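Local coordinates for hypothetical protein EF0647 (Enterococcus faecalis, PDB 1Z7U), which probably binds DNA as a winged helix-turn-helix transcriptional regulator of the HxlR type, at residues L25-E30 against G39-A44. Numbering follows the deposited sequence.
Sequences LSLMDE and GELMRA
L41 reaches out of helix 38-44 with its CD2 methyl and rests on the aliphatic base of E30, 3.7 Å from E30 CB. The same methyl faces L27 more loosely, with L27 CD1 to L41 CD2 at 4.4 Å, so a single branch of L41 serves two residues one helical turn apart on helix 24-33. This is the packed half of the contact: L27 and L41 are both buried, and L27 continues the apolar layer onto L53 of helix 50-63 and L45.

The other half lies nearer the solvent, with A44 exposed and E30 partly so, and here a polar group faces a methyl. E30 turns CG away from its carbonyl carbon (chi1 -70°). A second bend at chi2 (-59°) brings the carboxylate against A44, with E30 OE1 3.7 Å from A44 CB. The segment axes come no closer than 11.0 Å and run at 122° to each other, so the helices meet through side chains and bury just 167 Å² together.

Helices 38-44 and 50-63 probably form the helix-turn-helix of this winged fold, and L27, touching both L41 and L53, ties helix 24-33 to that unit. K36, in the connection between the two contacting helices, donates a hydrogen bond to E30 O. The direct interface is held by dispersion between aliphatic groups, and the E30 carboxylate takes no hydrogen bond from segment 39-44.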
loop_
_atom_site.group_PDB
_atom_site.type_symbol
_atom_site.label_atom_id
_atom_site.label_comp_id
_atom_site.label_asym_id
_atom_site.label_seq_id
_atom_site.Cartn_x
_atom_site.Cartn_y
_atom_site.Cartn_z
ATOM N N LEU A 25 6.676 4.223 10.278
ATOM C CA LEU A 25 5.593 5.060 9.765
ATOM C C LEU A 25 5.528 6.395 10.512
ATOM O O LEU A 25 5.393 7.441 9.889
ATOM C CB LEU A 25 4.246 4.319 9.811
ATOM C CG LEU A 25 3.073 5.033 9.111
ATOM C CD1 LEU A 25 3.241 4.986 7.610
ATOM C CD2 LEU A 25 1.733 4.435 9.519
ATOM N N SER A 26 5.652 6.361 11.838
ATOM C CA SER A 26 5.718 7.601 12.635
ATOM C C SER A 26 6.914 8.475 12.260
ATOM O O SER A 26 6.780 9.686 12.144
ATOM C CB SER A 26 5.762 7.294 14.129
ATOM O OG SER A 26 4.537 6.731 14.548
ATOM N N LEU A 27 8.073 7.848 12.090
ATOM C CA LEU A 27 9.288 8.532 11.643
ATOM C C LEU A 27 9.089 9.263 10.330
ATOM O O LEU A 27 9.468 10.427 10.197
ATOM C CB LEU A 27 10.427 7.529 11.492
ATOM C CG LEU A 27 11.625 7.574 12.444
ATOM C CD1 LEU A 27 11.382 8.408 13.673
ATOM C CD2 LEU A 27 12.053 6.171 12.833
HETATM N N MSE A 28 8.500 8.560 9.364
HETATM C CA MSE A 28 8.175 9.114 8.064
HETATM C C MSE A 28 7.208 10.306 8.155
HETATM O O MSE A 28 7.392 11.304 7.440
HETATM C CB MSE A 28 7.623 8.010 7.155
HETATM C CG MSE A 28 7.069 8.499 5.835
HETATM SE SE MSE A 28 6.672 7.042 4.574
HETATM C CE MSE A 28 8.539 6.738 3.892
ATOM N N ASP A 29 6.188 10.192 9.017
ATOM C CA ASP A 29 5.252 11.293 9.290
ATOM C C ASP A 29 5.991 12.534 9.797
ATOM O O ASP A 29 5.711 13.647 9.358
ATOM C CB ASP A 29 4.195 10.887 10.320
ATOM C CG ASP A 29 2.993 10.167 9.707
ATOM O OD1 ASP A 29 2.793 10.215 8.482
ATOM O OD2 ASP A 29 2.228 9.542 10.476
ATOM N N GLU A 30 6.941 12.332 10.708
ATOM C CA GLU A 30 7.739 13.438 11.261
ATOM C C GLU A 30 8.629 14.077 10.212
ATOM O O GLU A 30 8.734 15.289 10.148
ATOM C CB GLU A 30 8.598 12.977 12.441
ATOM C CG GLU A 30 7.812 12.637 13.697
ATOM C CD GLU A 30 6.988 13.811 14.212
ATOM O OE1 GLU A 30 7.486 14.958 14.132
ATOM O OE2 GLU A 30 5.846 13.585 14.686
ATOM N N GLY A 39 17.178 14.956 18.357
ATOM C CA GLY A 39 16.473 15.389 19.562
ATOM C C GLY A 39 15.012 15.718 19.345
ATOM O O GLY A 39 14.171 15.388 20.186
ATOM N N GLU A 40 14.705 16.376 18.227
ATOM C CA GLU A 40 13.309 16.625 17.829
ATOM C C GLU A 40 12.492 15.335 17.697
ATOM O O GLU A 40 11.354 15.263 18.166
ATOM C CB GLU A 40 13.249 17.407 16.517
ATOM C CG GLU A 40 14.228 18.562 16.458
ATOM C CD GLU A 40 13.958 19.493 15.309
ATOM O OE1 GLU A 40 14.638 19.383 14.266
ATOM O OE2 GLU A 40 13.053 20.337 15.456
ATOM N N LEU A 41 13.083 14.326 17.056
ATOM C CA LEU A 41 12.463 13.010 16.899
ATOM C C LEU A 41 12.317 12.288 18.232
ATOM O O LEU A 41 11.301 11.636 18.477
ATOM C CB LEU A 41 13.264 12.152 15.922
ATOM C CG LEU A 41 13.435 12.705 14.508
ATOM C CD1 LEU A 41 14.467 11.907 13.728
ATOM C CD2 LEU A 41 12.089 12.744 13.781
HETATM N N MSE A 42 13.342 12.402 19.082
HETATM C CA MSE A 42 13.293 11.878 20.447
HETATM C C MSE A 42 12.113 12.458 21.216
HETATM O O MSE A 42 11.405 11.732 21.912
HETATM C CB MSE A 42 14.597 12.178 21.201
HETATM C CG MSE A 42 15.767 11.257 20.845
HETATM SE SE MSE A 42 15.426 9.363 21.245
HETATM C CE MSE A 42 15.221 9.430 23.212
ATOM N N ARG A 43 11.904 13.767 21.071
ATOM C CA ARG A 43 10.810 14.461 21.754
ATOM C C ARG A 43 9.430 14.139 21.174
ATOM O O ARG A 43 8.492 13.832 21.925
ATOM C CB ARG A 43 11.066 15.972 21.805
ATOM C CG ARG A 43 11.992 16.368 22.950
ATOM C CD ARG A 43 12.362 17.846 22.941
ATOM N NE ARG A 43 13.573 18.107 22.161
ATOM C CZ ARG A 43 13.627 18.857 21.054
ATOM N NH1 ARG A 43 14.787 19.021 20.425
ATOM N NH2 ARG A 43 12.533 19.449 20.571
ATOM N N ALA A 44 9.320 14.193 19.846
ATOM C CA ALA A 44 8.059 13.969 19.140
ATOM C C ALA A 44 7.529 12.540 19.274
ATOM O O ALA A 44 6.323 12.322 19.295
ATOM C CB ALA A 44 8.205 14.339 17.677
#